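Local coordinates for EGF family domain-containing protein (Toxoplasma gondii, PDB 4Z80) that binds a RON2-family peptide and, as a parasite surface antigen, probably acts in host-cell invasion at the moving junction, at residues 125-130 against 140-145. Numbering follows the deposited sequence.
Sequences VMPHST and GAAEVA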
loop_
_atom_site.group_PDB
_atom_site.type_symbol
_atom_site.label_atom_id
_atom_site.label_comp_id
_atom_site.label_asym_id
_atom_site.label_seq_id
_atom_site.Cartn_x
_atom_site.Cartn_y
_atom_site.Cartn_z
ATOM N N VAL A 125 -11.387 1.292 -17.288
ATOM C CA VAL A 125 -12.061 0.079 -16.831
ATOM C C VAL A 125 -13.577 0.269 -16.704
ATOM O O VAL A 125 -14.333 -0.593 -17.145
ATOM C CB VAL A 125 -11.500 -0.378 -15.467
ATOM C CG1 VAL A 125 -12.291 -1.560 -14.898
ATOM C CG2 VAL A 125 -10.026 -0.754 -15.610
ATOM N N MET A 126 -14.005 1.387 -16.111
ATOM C CA MET A 126 -15.415 1.608 -15.770
ATOM C C MET A 126 -16.099 2.512 -16.793
ATOM O O MET A 126 -15.596 3.588 -17.098
ATOM C CB MET A 126 -15.547 2.235 -14.375
ATOM C CG MET A 126 -14.905 1.428 -13.247
ATOM S SD MET A 126 -15.598 -0.236 -13.110
ATOM C CE MET A 126 -14.727 -0.841 -11.658
ATOM N N PRO A 127 -17.267 2.101 -17.305
ATOM C CA PRO A 127 -18.016 0.879 -16.991
ATOM C C PRO A 127 -17.428 -0.350 -17.663
ATOM O O PRO A 127 -16.998 -0.282 -18.813
ATOM C CB PRO A 127 -19.407 1.174 -17.546
ATOM C CG PRO A 127 -19.128 2.048 -18.726
ATOM C CD PRO A 127 -17.989 2.935 -18.280
ATOM N N HIS A 128 -17.420 -1.466 -16.950
ATOM C CA HIS A 128 -16.888 -2.697 -17.503
ATOM C C HIS A 128 -17.892 -3.339 -18.446
ATOM O O HIS A 128 -17.517 -3.968 -19.430
ATOM C CB HIS A 128 -16.516 -3.659 -16.377
ATOM C CG HIS A 128 -15.912 -4.935 -16.859
ATOM N ND1 HIS A 128 -14.662 -4.992 -17.436
ATOM C CD2 HIS A 128 -16.398 -6.197 -16.881
ATOM C CE1 HIS A 128 -14.399 -6.239 -17.781
ATOM N NE2 HIS A 128 -15.435 -6.989 -17.457
ATOM N N SER A 129 -19.172 -3.170 -18.126
ATOM C CA SER A 129 -20.258 -3.675 -18.960
ATOM C C SER A 129 -21.388 -2.663 -18.985
ATOM O O SER A 129 -21.618 -1.951 -18.008
ATOM C CB SER A 129 -20.770 -5.022 -18.444
ATOM O OG SER A 129 -21.946 -5.419 -19.137
ATOM N N THR A 130 -22.083 -2.596 -20.113
ATOM C CA THR A 130 -23.299 -1.801 -20.211
ATOM C C THR A 130 -24.441 -2.671 -20.714
ATOM O O THR A 130 -25.389 -2.172 -21.305
ATOM C CB THR A 130 -23.122 -0.586 -21.148
ATOM O OG1 THR A 130 -22.709 -1.032 -22.446
ATOM C CG2 THR A 130 -22.086 0.372 -20.589
ATOM N N GLY A 140 -13.728 3.567 -19.231
ATOM C CA GLY A 140 -13.106 4.858 -19.012
ATOM C C GLY A 140 -14.127 5.981 -18.929
ATOM O O GLY A 140 -13.894 6.986 -18.269
ATOM N N ALA A 141 -15.267 5.808 -19.593
ATOM C CA ALA A 141 -16.255 6.878 -19.701
ATOM C C ALA A 141 -16.782 7.359 -18.354
ATOM O O ALA A 141 -17.145 8.522 -18.214
ATOM C CB ALA A 141 -17.413 6.422 -20.571
ATOM N N ALA A 142 -16.824 6.473 -17.360
ATOM C CA ALA A 142 -17.376 6.834 -16.053
ATOM C C ALA A 142 -16.323 7.352 -15.069
ATOM O O ALA A 142 -16.660 7.808 -13.972
ATOM C CB ALA A 142 -18.092 5.641 -15.439
ATOM N N GLU A 143 -15.053 7.276 -15.458
ATOM C CA GLU A 143 -13.950 7.522 -14.528
ATOM C C GLU A 143 -13.624 9.005 -14.364
ATOM O O GLU A 143 -14.002 9.830 -15.192
ATOM C CB GLU A 143 -12.712 6.747 -15.001
ATOM C CG GLU A 143 -12.976 5.235 -15.034
ATOM C CD GLU A 143 -11.828 4.413 -15.586
ATOM O OE1 GLU A 143 -10.915 4.987 -16.217
ATOM O OE2 GLU A 143 -11.849 3.180 -15.390
ATOM N N VAL A 144 -12.943 9.346 -13.274
ATOM C CA VAL A 144 -12.505 10.723 -13.081
ATOM C C VAL A 144 -11.678 11.163 -14.286
ATOM O O VAL A 144 -10.991 10.351 -14.910
ATOM C CB VAL A 144 -11.689 10.896 -11.775
ATOM C CG1 VAL A 144 -12.520 10.500 -10.564
ATOM C CG2 VAL A 144 -10.398 10.098 -11.819
ATOM N N ALA A 145 -11.756 12.448 -14.620
ATOM C CA ALA A 145 -11.046 12.976 -15.776
ATOM C C ALA A 145 -9.562 12.657 -15.645
ATOM O O ALA A 145 -9.017 12.710 -14.545
ATOM C CB ALA A 145 -11.260 14.479 -15.899
#
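Glu-143 reaches Val-125 and Met-126 by turning CG beside its own backbone N (chi1 -61°) and running extended beyond it (chi2 176°), which sets the carboxylate against two successive amides. Glu-143 OE2 accepts from Val-125 N at 2.7 Å and from Met-126 N at 2.9 Å. Both N-H groups point almost straight at the oxygen and approach from one face of the carboxylate, well above its plane (37° out of it for Val-125 N). The other oxygen, OE1, is bonded to Asn-124 N, which fixes the rotation of the buried group; three consecutive amides thus probably stabilise its negative charge. The side chain of Met-126 crosses that of Glu-143 at about a right angle, its CB 4.0 Å from Glu-143 CG.

The geometry identifies Gly-140 to Glu-143 as a type I beta turn, closed by Glu-143 N to Gly-140 O at 3.1 Å, within the long loop connection between strands 101-104 and 160-161. Met-126 O docks on this turn, taking Gly-140 N at 2.8 Å and Ala-142 N at 3.1 Å from opposite faces of its carbonyl plane. The peptide between Met-126 and Pro-127 is cis, and the proline ring lies alongside the turn, with Pro-127 CD 3.9 Å from Ala-142 CB. Met-126 packs on Tyr-220 and Pro-127 on Tyr-234, while just beyond, His-128 NE2 and Ser-129 OG hydrogen-bond to Ser-12 and Glu-16 of the bound peptide chain.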